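Side-chain contacts in Bcl10-interacting CARD protein (PDB 4FH0), which inhibits the effects of BCL10-induced NF-kappa-B activation and associates with BCL10 through an interaction between their caspase recruitment domains: residues S58-V61 / R62-L66; I33-L36 / N37-P41; S25-Q28 / V29-I32. The protein carries 2 engineered substitutions. All blocks are in the same frame, centred on the assembly; numbering follows the deposited sequence.

Overall arrangement
All three contacts are local ones, each within a continuous run of residues in the helical caspase recruitment domain. Along the chain, contact 3 comes first, at the start of helix 26-37; contact 2 adjoins it directly, taking the end of that helix and the loop leading toward helix 46-52; contact 1 follows at the start of helix 59-73. The centres of contacts 2 and 3 are about 13 Å apart, those of contacts 1 and 2 about 18 Å with no touch. Contacts 1 and 3, their centres about 11 Å apart, do meet: Arg62 NH2 bridges to Glu26 OE1 at 2.8 Å, and Leu59 CD1 packs 3.9 Å from Val29 CG2. Two capped helix starts are thus tied together within the bundle.

Contact 1. Residues S58-V61 / R62-L66; sequences SLRV and RLCDL
Arg62 turns its guanidinium group back across Leu59, one turn earlier in the chain, and the two side chains cross at about a right angle. Leu59 CA sits over one face of the group, 3.4 Å above its plane and displaced toward the rim, while Leu59 CD1 comes within 3.8 Å of Arg62 NH1. The bend that makes this possible is at CG-CD (chi3 -80°), which swings the head toward the helix start. There it is held by partners outside these two segments: NE donates to Ala57 O, NH1 to Phe52 O, and NH2 forms a salt bridge with Glu26. Ser58 is the N-cap of helix 59-73 in this death-fold helix bundle; its OG accepts from Val61 N at 3.2 Å, and its carbonyl O takes Arg62 N at 3.1 Å in a nearly straight bond. On the outer side, Val61 and Asp65 run side by side, with Val61 CG1 3.9 Å from Asp65 OD2. Arg60 sends an extended chain outward from a CG placed trans to its amide nitrogen (chi1 179°), leaving that CG 4.2 Å from Cys64 SG. Cys64 is one of three cysteines here, all of which can be oxidized.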
ATOM      1  N   SER A  58     -11.624   9.012   4.592  1.00 16.62           N
ATOM      2  CA  SER A  58     -10.356   9.742   4.511  1.00 16.47           C
ATOM      3  C   SER A  58      -9.240   8.832   4.000  1.00 14.26           C
ATOM      4  O   SER A  58      -9.168   7.642   4.321  1.00 13.77           O
ATOM      5  CB  SER A  58      -9.932  10.345   5.849  1.00 19.58           C
ATOM      6  OG  SER A  58      -9.198   9.421   6.628  1.00 23.27           O
ATOM      7  N   LEU A  59      -8.374   9.412   3.185  1.00 12.71           N
ATOM      8  CA  LEU A  59      -7.280   8.667   2.591  1.00 11.10           C
ATOM      9  C   LEU A  59      -6.405   8.011   3.657  1.00 11.53           C
ATOM     10  O   LEU A  59      -6.027   6.850   3.508  1.00 11.52           O
ATOM     11  CB  LEU A  59      -6.472   9.583   1.682  1.00  9.89           C
ATOM     12  CG  LEU A  59      -5.302   8.903   1.002  1.00  9.83           C
ATOM     13  CD1 LEU A  59      -5.761   7.789   0.097  1.00 11.10           C
ATOM     14  CD2 LEU A  59      -4.541   9.950   0.218  1.00  9.70           C
ATOM     15  N   ARG A  60      -6.104   8.727   4.742  1.00 11.72           N
ATOM     16  CA  ARG A  60      -5.220   8.155   5.755  1.00 12.23           C
ATOM     17  C   ARG A  60      -5.859   6.914   6.408  1.00 12.66           C
ATOM     18  O   ARG A  60      -5.168   5.924   6.684  1.00 12.79           O
ATOM     19  CB  ARG A  60      -4.829   9.180   6.819  1.00 13.50           C
ATOM     20  CG  ARG A  60      -3.913   8.630   7.916  1.00 16.27           C
ATOM     21  CD  ARG A  60      -3.108   9.739   8.620  1.00 19.22           C
ATOM     22  NE  ARG A  60      -2.074   9.207   9.519  1.00 21.79           N
ATOM     23  CZ  ARG A  60      -2.303   8.808  10.767  1.00 24.12           C
ATOM     24  NH1 ARG A  60      -3.530   8.877  11.277  1.00 25.17           N
ATOM     25  NH2 ARG A  60      -1.311   8.330  11.510  1.00 24.72           N
ATOM     26  N   VAL A  61      -7.166   6.970   6.657  1.00 13.03           N
ATOM     27  CA  VAL A  61      -7.867   5.844   7.260  1.00 14.77           C
ATOM     28  C   VAL A  61      -7.807   4.645   6.312  1.00 13.03           C
ATOM     29  O   VAL A  61      -7.493   3.524   6.740  1.00 13.49           O
ATOM     30  CB  VAL A  61      -9.322   6.218   7.615  1.00 17.35           C
ATOM     31  CG1 VAL A  61     -10.160   4.957   7.934  1.00 18.57           C
ATOM     32  CG2 VAL A  61      -9.322   7.172   8.790  1.00 18.99           C
ATOM     33  N   ARG A  62      -8.094   4.871   5.030  1.00 11.98           N
ATOM     34  CA  ARG A  62      -8.014   3.807   4.040  1.00 11.24           C
ATOM     35  C   ARG A  62      -6.595   3.248   3.959  1.00 10.45           C
ATOM     36  O   ARG A  62      -6.422   2.036   3.877  1.00 10.08           O
ATOM     37  CB  ARG A  62      -8.503   4.309   2.689  1.00 12.19           C
ATOM     38  CG  ARG A  62     -10.001   4.465   2.640  1.00 12.90           C
ATOM     39  CD  ARG A  62     -10.460   4.963   1.300  1.00 13.10           C
ATOM     40  NE  ARG A  62     -10.306   6.400   1.120  1.00 13.31           N
ATOM     41  CZ  ARG A  62      -9.718   7.002   0.090  1.00 12.25           C
ATOM     42  NH1 ARG A  62      -9.108   6.303  -0.852  1.00 11.83           N
ATOM     43  NH2 ARG A  62      -9.725   8.334   0.028  1.00 14.11           N
ATOM     44  N   LEU A  63      -5.586   4.107   4.011  1.00 10.82           N
ATOM     45  CA  LEU A  63      -4.203   3.617   3.931  1.00 11.49           C
ATOM     46  C   LEU A  63      -3.838   2.783   5.139  1.00 10.76           C
ATOM     47  O   LEU A  63      -3.196   1.756   5.010  1.00 10.98           O
ATOM     48  CB  LEU A  63      -3.206   4.758   3.804  1.00 13.40           C
ATOM     49  CG  LEU A  63      -2.872   5.198   2.414  1.00 14.89           C
ATOM     50  CD1 LEU A  63      -1.972   6.417   2.544  1.00 15.15           C
ATOM     51  CD2 LEU A  63      -2.181   4.059   1.659  1.00 13.39           C
ATOM     52  N   CYS A  64      -4.199   3.251   6.328  1.00 10.77           N
ATOM     53  CA  CYS A  64      -3.904   2.487   7.523  1.00 11.23           C
ATOM     54  C   CYS A  64      -4.597   1.131   7.455  1.00 10.72           C
ATOM     55  O   CYS A  64      -4.034   0.121   7.872  1.00 11.87           O
ATOM     56  CB  CYS A  64      -4.354   3.241   8.770  1.00 12.40           C
ATOM     57  SG  CYS A  64      -3.364   4.711   9.180  1.00 15.24           S
ATOM     58  N   ASP A  65      -5.826   1.105   6.950  1.00 10.35           N
ATOM     59  CA  ASP A  65      -6.542  -0.162   6.822  1.00 10.14           C
ATOM     60  C   ASP A  65      -5.875  -1.057   5.778  1.00  9.80           C
ATOM     61  O   ASP A  65      -5.797  -2.259   5.956  1.00 10.01           O
ATOM     62  CB  ASP A  65      -8.022   0.062   6.489  1.00 13.20           C
ATOM     63  CG  ASP A  65      -8.801   0.618   7.648  1.00 17.44           C
ATOM     64  OD1 ASP A  65      -8.284   0.625   8.782  1.00 18.50           O
ATOM     65  OD2 ASP A  65      -9.943   1.055   7.403  1.00 19.74           O
ATOM     66  N   LEU A  66      -5.365  -0.468   4.703  1.00  9.19           N
ATOM     67  CA  LEU A  66      -4.634  -1.243   3.701  1.00  9.01           C
ATOM     68  C   LEU A  66      -3.377  -1.841   4.324  1.00  9.35           C
ATOM     69  O   LEU A  66      -3.060  -3.011   4.101  1.00  9.43           O
ATOM     70  CB  LEU A  66      -4.292  -0.373   2.490  1.00 10.52           C
ATOM     71  CG  LEU A  66      -3.483  -1.097   1.408  1.00 10.76           C
ATOM     72  CD1 LEU A  66      -4.200  -2.283   0.836  1.00 10.14           C
ATOM     73  CD2 LEU A  66      -3.110  -0.110   0.298  1.00 12.63           C
TER

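Contact 2. Residues I33-L36 / N37-P41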
ATOM      1  N   ILE A  33      -3.500   0.562  -5.659  1.00  7.69           N
ATOM      2  CA  ILE A  33      -4.597  -0.370  -5.481  0.60  8.27           C
ATOM      3  C   ILE A  33      -4.861  -1.123  -6.781  1.00  8.30           C
ATOM      4  O   ILE A  33      -5.053  -2.347  -6.788  1.00  9.10           O
ATOM      5  CB  ILE A  33      -5.838   0.357  -4.993  0.60  8.64           C
ATOM      6  CG1 ILE A  33      -5.658   0.695  -3.518  0.60  9.35           C
ATOM      7  CG2 ILE A  33      -7.105  -0.490  -5.192  0.60  8.82           C
ATOM      8  CD1 ILE A  33      -6.588   1.761  -3.052  0.60  9.37           C
ATOM      9  N   LEU A  34      -4.847  -0.402  -7.897  1.00  9.21           N
ATOM     10  CA  LEU A  34      -5.052  -1.056  -9.187  1.00 10.49           C
ATOM     11  C   LEU A  34      -3.956  -2.069  -9.493  1.00  9.06           C
ATOM     12  O   LEU A  34      -4.233  -3.164  -9.970  1.00  9.27           O
ATOM     13  CB  LEU A  34      -5.176  -0.035 -10.286  1.00 13.76           C
ATOM     14  CG  LEU A  34      -6.528   0.668 -10.188  1.00 17.19           C
ATOM     15  CD1 LEU A  34      -6.603   1.722 -11.250  1.00 19.01           C
ATOM     16  CD2 LEU A  34      -7.671  -0.323 -10.332  1.00 19.13           C
ATOM     17  N   GLN A  35      -2.722  -1.721  -9.179  1.00  8.88           N
ATOM     18  CA  GLN A  35      -1.602  -2.628  -9.357  1.00  9.48           C
ATOM     19  C   GLN A  35      -1.799  -3.920  -8.558  1.00  9.11           C
ATOM     20  O   GLN A  35      -1.461  -5.000  -9.021  1.00 10.69           O
ATOM     21  CB  GLN A  35      -0.322  -1.941  -8.900  1.00 10.63           C
ATOM     22  CG  GLN A  35       0.911  -2.627  -9.351  1.00 14.16           C
ATOM     23  CD  GLN A  35       1.015  -2.571 -10.854  1.00 18.36           C
ATOM     24  OE1 GLN A  35       0.745  -1.537 -11.477  1.00 20.21           O
ATOM     25  NE2 GLN A  35       1.368  -3.671 -11.438  1.00 21.12           N
ATOM     26  N   LEU A  36      -2.362  -3.787  -7.359  1.00  8.79           N
ATOM     27  CA  LEU A  36      -2.587  -4.926  -6.489  1.00  9.23           C
ATOM     28  C   LEU A  36      -3.868  -5.704  -6.840  1.00 10.48           C
ATOM     29  O   LEU A  36      -4.108  -6.774  -6.283  1.00 11.81           O
ATOM     30  CB  LEU A  36      -2.672  -4.455  -5.051  1.00  9.42           C
ATOM     31  CG  LEU A  36      -1.418  -3.826  -4.481  1.00 10.68           C
ATOM     32  CD1 LEU A  36      -1.703  -3.224  -3.094  1.00 11.53           C
ATOM     33  CD2 LEU A  36      -0.292  -4.867  -4.432  1.00 11.06           C
ATOM     34  N   ASN A  37      -4.682  -5.173  -7.753  1.00 10.15           N
ATOM     35  CA  ASN A  37      -5.952  -5.798  -8.115  1.00 10.42           C
ATOM     36  C   ASN A  37      -5.973  -6.438  -9.501  1.00  9.95           C
ATOM     37  O   ASN A  37      -6.594  -7.482  -9.694  1.00 10.50           O
ATOM     38  CB  ASN A  37      -7.063  -4.742  -8.041  1.00 10.70           C
ATOM     39  CG  ASN A  37      -8.353  -5.199  -8.684  1.00 12.85           C
ATOM     40  OD1 ASN A  37      -8.683  -4.771  -9.775  1.00 14.25           O
ATOM     41  ND2 ASN A  37      -9.095  -6.056  -8.005  1.00 12.32           N
ATOM     42  N   ARG A  38      -5.263  -5.838 -10.450  1.00  9.78           N
ATOM     43  CA  ARG A  38      -5.468  -6.172 -11.856  1.00 10.20           C
ATOM     44  C   ARG A  38      -4.585  -7.262 -12.427  1.00 11.43           C
ATOM     45  O   ARG A  38      -4.826  -7.699 -13.566  1.00 11.99           O
ATOM     46  CB  ARG A  38      -5.313  -4.921 -12.714  1.00 10.84           C
ATOM     47  CG  ARG A  38      -6.421  -3.930 -12.547  1.00 12.96           C
ATOM     48  CD  ARG A  38      -7.688  -4.371 -13.226  1.00 13.37           C
ATOM     49  NE  ARG A  38      -7.550  -4.302 -14.677  1.00 12.44           N
ATOM     50  CZ  ARG A  38      -8.559  -4.474 -15.528  1.00 12.84           C
ATOM     51  NH1 ARG A  38      -9.765  -4.785 -15.080  1.00 13.09           N
ATOM     52  NH2 ARG A  38      -8.367  -4.355 -16.825  1.00 13.62           N
ATOM     53  N   TYR A  39      -3.621  -7.726 -11.775  1.00 12.06           N
ATOM     54  CA  TYR A  39      -2.596  -8.610 -12.247  1.00 14.18           C
ATOM     55  C   TYR A  39      -2.474  -9.914 -11.419  1.00 14.95           C
ATOM     56  O   TYR A  39      -3.447 -10.391 -10.874  1.00 15.31           O
ATOM     57  CB  TYR A  39      -1.289  -7.782 -12.398  1.00 15.04           C
ATOM     58  CG  TYR A  39      -1.492  -6.525 -13.187  1.00 14.87           C
ATOM     59  CD1 TYR A  39      -1.757  -6.550 -14.518  1.00 15.17           C
ATOM     60  CD2 TYR A  39      -1.481  -5.332 -12.613  1.00 15.82           C
ATOM     61  CE1 TYR A  39      -1.976  -5.419 -15.219  1.00 15.03           C
ATOM     62  CE2 TYR A  39      -1.702  -4.195 -13.322  1.00 16.05           C
ATOM     63  CZ  TYR A  39      -1.946  -4.253 -14.648  1.00 16.72           C
ATOM     64  OH  TYR A  39      -2.215  -3.149 -15.348  1.00 17.71           O
ATOM     65  N   TYR A  40      -1.269 -10.529 -11.478  1.00 15.61           N
ATOM     66  CA  TYR A  40      -1.046 -11.784 -10.769  1.00 16.35           C
ATOM     67  C   TYR A  40       0.277 -11.706 -10.007  1.00 16.72           C
ATOM     68  O   TYR A  40       1.310 -11.425 -10.590  1.00 18.49           O
ATOM     69  CB  TYR A  40      -1.015 -12.976 -11.735  1.00 17.33           C
ATOM     70  CG  TYR A  40      -0.950 -14.293 -10.994  1.00 17.90           C
ATOM     71  CD1 TYR A  40      -2.107 -14.904 -10.528  1.00 18.44           C
ATOM     72  CD2 TYR A  40       0.267 -14.892 -10.696  1.00 18.67           C
ATOM     73  CE1 TYR A  40      -2.058 -16.063  -9.796  1.00 19.40           C
ATOM     74  CE2 TYR A  40       0.315 -16.060  -9.967  1.00 20.03           C
ATOM     75  CZ  TYR A  40      -0.853 -16.641  -9.524  1.00 20.71           C
ATOM     76  OH  TYR A  40      -0.799 -17.816  -8.796  1.00 23.10           O
ATOM     77  N   PRO A  41       0.258 -11.982  -8.706  1.00 15.81           N
ATOM     78  CA  PRO A  41      -0.899 -12.395  -7.928  1.00 14.57           C
ATOM     79  C   PRO A  41      -1.861 -11.251  -7.746  1.00 13.31           C
ATOM     80  O   PRO A  41      -1.496 -10.083  -7.798  1.00 14.06           O
ATOM     81  CB  PRO A  41      -0.289 -12.791  -6.577  1.00 15.73           C
ATOM     82  CG  PRO A  41       0.942 -11.990  -6.482  1.00 17.26           C
ATOM     83  CD  PRO A  41       1.482 -11.926  -7.883  1.00 16.67           C
TER
HETATM   84  O   HOH W   1      -2.549  -7.549  -9.048  1.00 15.09           O
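The Tyr39 ring meets the preceding helical turn along its CD2-CE2 side, where the flat amide of Gln35 lies nearly parallel to it, the two planes 19° apart. The amide approaches obliquely: Gln35 NE2 is 3.5 Å from Tyr39 CD2. Gln35 O lies at the ring edge, in its plane, 3.6 Å from Tyr39 CD2, and over one face, above the centre, rests Arg38 CB, 3.7 Å from the ring plane. A bend in the Gln35 chain (chi2 65°) brings the amide round to the tyrosine, and OE1 is hydrogen-bonded to His88 on helix 75-88. Beneath these side chains the end of helix 26-37 is gathered on one carbonyl: Leu34 O accepts from Arg38 N at 2.9 Å, nearly in line with the C=O, and from Asn37 N at 3.0 Å, well above the carbonyl plane. Asn37 ND2 reaches on to Leu44 O and Asn46 OD1, tying the helix end to the start of helix 46-52. A water donates to Gln35 O at 2.8 Å and to Pro41 O, where the chain comes back after a cis peptide bond, and accepts from Tyr39 N; it thus stands between Gln35 O and Tyr39 N, which would be i to i+4 partners in a continuing helix.

Contact 3. Residues S25-Q28 / V29-I32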
ATOM      1  N   SER A  25      -0.466  10.607  -2.293  1.00  8.82           N
ATOM      2  CA  SER A  25      -1.667  11.263  -2.783  1.00  8.74           C
ATOM      3  C   SER A  25      -2.748  10.260  -3.135  1.00  7.70           C
ATOM      4  O   SER A  25      -2.476   9.074  -3.318  1.00  8.26           O
ATOM      5  CB  SER A  25      -1.361  12.081  -4.020  1.00 10.02           C
ATOM      6  OG  SER A  25      -1.078  11.221  -5.099  1.00 10.06           O
ATOM      7  N   GLU A  26      -3.968  10.760  -3.304  1.00  8.29           N
ATOM      8  CA  GLU A  26      -5.061   9.905  -3.715  1.00  8.68           C
ATOM      9  C   GLU A  26      -4.733   9.214  -5.038  1.00  8.83           C
ATOM     10  O   GLU A  26      -4.987   8.023  -5.192  1.00  9.35           O
ATOM     11  CB  GLU A  26      -6.358  10.701  -3.830  1.00 10.19           C
ATOM     12  CG  GLU A  26      -7.567   9.868  -4.217  1.00 11.60           C
ATOM     13  CD  GLU A  26      -8.056   9.001  -3.083  1.00 13.10           C
ATOM     14  OE1 GLU A  26      -8.230   9.538  -1.977  1.00 13.98           O
ATOM     15  OE2 GLU A  26      -8.256   7.779  -3.282  1.00 14.01           O
ATOM     16  N   GLN A  27      -4.193   9.963  -5.998  1.00  8.79           N
ATOM     17  CA  GLN A  27      -3.877   9.347  -7.285  1.00 10.48           C
ATOM     18  C   GLN A  27      -2.845   8.252  -7.130  1.00  9.87           C
ATOM     19  O   GLN A  27      -2.963   7.223  -7.772  1.00 10.51           O
ATOM     20  CB  GLN A  27      -3.409  10.384  -8.305  1.00 14.31           C
ATOM     21  CG  GLN A  27      -4.494  11.359  -8.724  1.00 19.16           C
ATOM     22  CD  GLN A  27      -5.582  10.723  -9.611  1.00 23.10           C
ATOM     23  OE1 GLN A  27      -5.503   9.558  -9.974  1.00 25.38           O
ATOM     24  NE2 GLN A  27      -6.592  11.514  -9.974  1.00 25.38           N
ATOM     25  N   GLN A  28      -1.822   8.458  -6.305  1.00  9.01           N
ATOM     26  CA  GLN A  28      -0.825   7.396  -6.126  1.00  8.85           C
ATOM     27  C   GLN A  28      -1.447   6.167  -5.487  1.00  8.38           C
ATOM     28  O   GLN A  28      -1.187   5.042  -5.908  1.00  8.74           O
ATOM     29  CB  GLN A  28       0.362   7.897  -5.287  1.00  9.17           C
ATOM     30  CG  GLN A  28       1.223   8.948  -5.984  1.00 10.28           C
ATOM     31  CD  GLN A  28       2.220   9.577  -5.027  1.00 11.08           C
ATOM     32  OE1 GLN A  28       1.875   9.976  -3.931  1.00 11.26           O
ATOM     33  NE2 GLN A  28       3.478   9.648  -5.441  1.00 13.32           N
ATOM     34  N   VAL A  29      -2.234   6.376  -4.442  1.00  8.26           N
ATOM     35  CA  VAL A  29      -2.860   5.262  -3.764  1.00  8.50           C
ATOM     36  C   VAL A  29      -3.788   4.514  -4.728  1.00  8.92           C
ATOM     37  O   VAL A  29      -3.846   3.280  -4.745  1.00  9.07           O
ATOM     38  CB  VAL A  29      -3.609   5.728  -2.500  1.00  9.57           C
ATOM     39  CG1 VAL A  29      -4.443   4.591  -1.909  1.00 11.27           C
ATOM     40  CG2 VAL A  29      -2.587   6.287  -1.496  1.00 10.53           C
ATOM     41  N   ASP A  30      -4.549   5.264  -5.516  1.00  9.29           N
ATOM     42  CA  ASP A  30      -5.470   4.622  -6.435  1.00  9.69           C
ATOM     43  C   ASP A  30      -4.724   3.726  -7.414  1.00  8.76           C
ATOM     44  O   ASP A  30      -5.189   2.617  -7.716  1.00  9.28           O
ATOM     45  CB  ASP A  30      -6.281   5.674  -7.183  1.00 11.74           C
ATOM     46  CG  ASP A  30      -7.174   6.474  -6.270  1.00 14.59           C
ATOM     47  OD1 ASP A  30      -7.327   6.117  -5.061  1.00 15.11           O
ATOM     48  OD2 ASP A  30      -7.701   7.481  -6.775  1.00 16.71           O
ATOM     49  N   ARG A  31      -3.581   4.192  -7.916  1.00  8.24           N
ATOM     50  CA  ARG A  31      -2.813   3.388  -8.857  1.00  8.30           C
ATOM     51  C   ARG A  31      -2.176   2.176  -8.188  1.00  7.11           C
ATOM     52  O   ARG A  31      -2.061   1.124  -8.810  1.00  7.82           O
ATOM     53  CB  ARG A  31      -1.745   4.231  -9.527  1.00  9.49           C
ATOM     54  CG  ARG A  31      -2.357   5.258 -10.443  1.00 12.25           C
ATOM     55  CD  ARG A  31      -1.333   6.186 -10.966  1.00 16.08           C
ATOM     56  NE  ARG A  31      -1.910   7.092 -11.941  1.00 18.29           N
ATOM     57  CZ  ARG A  31      -1.400   8.274 -12.267  1.00 20.70           C
ATOM     58  NH1 ARG A  31      -0.304   8.743 -11.677  1.00 22.28           N
ATOM     59  NH2 ARG A  31      -2.007   9.006 -13.178  1.00 22.07           N
ATOM     60  N   ILE A  32      -1.741   2.325  -6.934  1.00  6.83           N
ATOM     61  CA  ILE A  32      -1.212   1.211  -6.183  1.00  6.93           C
ATOM     62  C   ILE A  32      -2.291   0.139  -6.001  1.00  6.89           C
ATOM     63  O   ILE A  32      -2.026  -1.054  -6.167  1.00  7.64           O
ATOM     64  CB  ILE A  32      -0.676   1.705  -4.829  1.00  7.42           C
ATOM     65  CG1 ILE A  32       0.613   2.512  -5.065  1.00  7.90           C
ATOM     66  CG2 ILE A  32      -0.403   0.549  -3.896  1.00  8.32           C
ATOM     67  CD1 ILE A  32       1.093   3.327  -3.865  1.00  9.26           C
TER
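A capping box opens helix 26-37, with Ser25 at the N-cap and Gln28 three residues on, in the helix's first turn. Ser25 OG accepts from Gln28 N at 3.1 Å, and Gln28 OE1 accepts from Ser25 N at 2.9 Å. The second bond is nearly straight, with an N-H...O angle of 170°, and the donor lies in the plane of the amide carbonyl, on a lone pair of OE1. It fixes the rotation of the Gln28 amide as well as the backbone ahead of the helix. Ser25 O then takes Val29 N at 2.9 Å, starting the regular helical bonding, and Val29 CG2 leans against the same oxygen while the isopropyl group packs on Leu59 and Leu63 of helix 59-73. One turn further, Ile32 CG1 lies 3.2 Å from Gln28 O, its side chain resting on Ala84, Leu85 and His88 of helix 75-88. The acids Glu26 and Asp30 approach each other on another side of the helix, their carboxylate planes turned 46° apart. Glu26 OE2 and Asp30 OD1 are modelled at 2.6 Å, a separation at which one of the acids probably holds a proton, although the Asp30 carboxyl group is placed rather tightly against the Glu26 backbone and its exact position is doubtful. Glu26 has its firm partner in Arg62. Two acids in the first turns would be favoured by the positive end of the helix dipole; the pair is consistent with a shared proton, and the positive Arg62 would favour whatever negative charge remains on Glu26, while the capping box supplies partners for amides at the helix start for which no earlier turn offers a carbonyl.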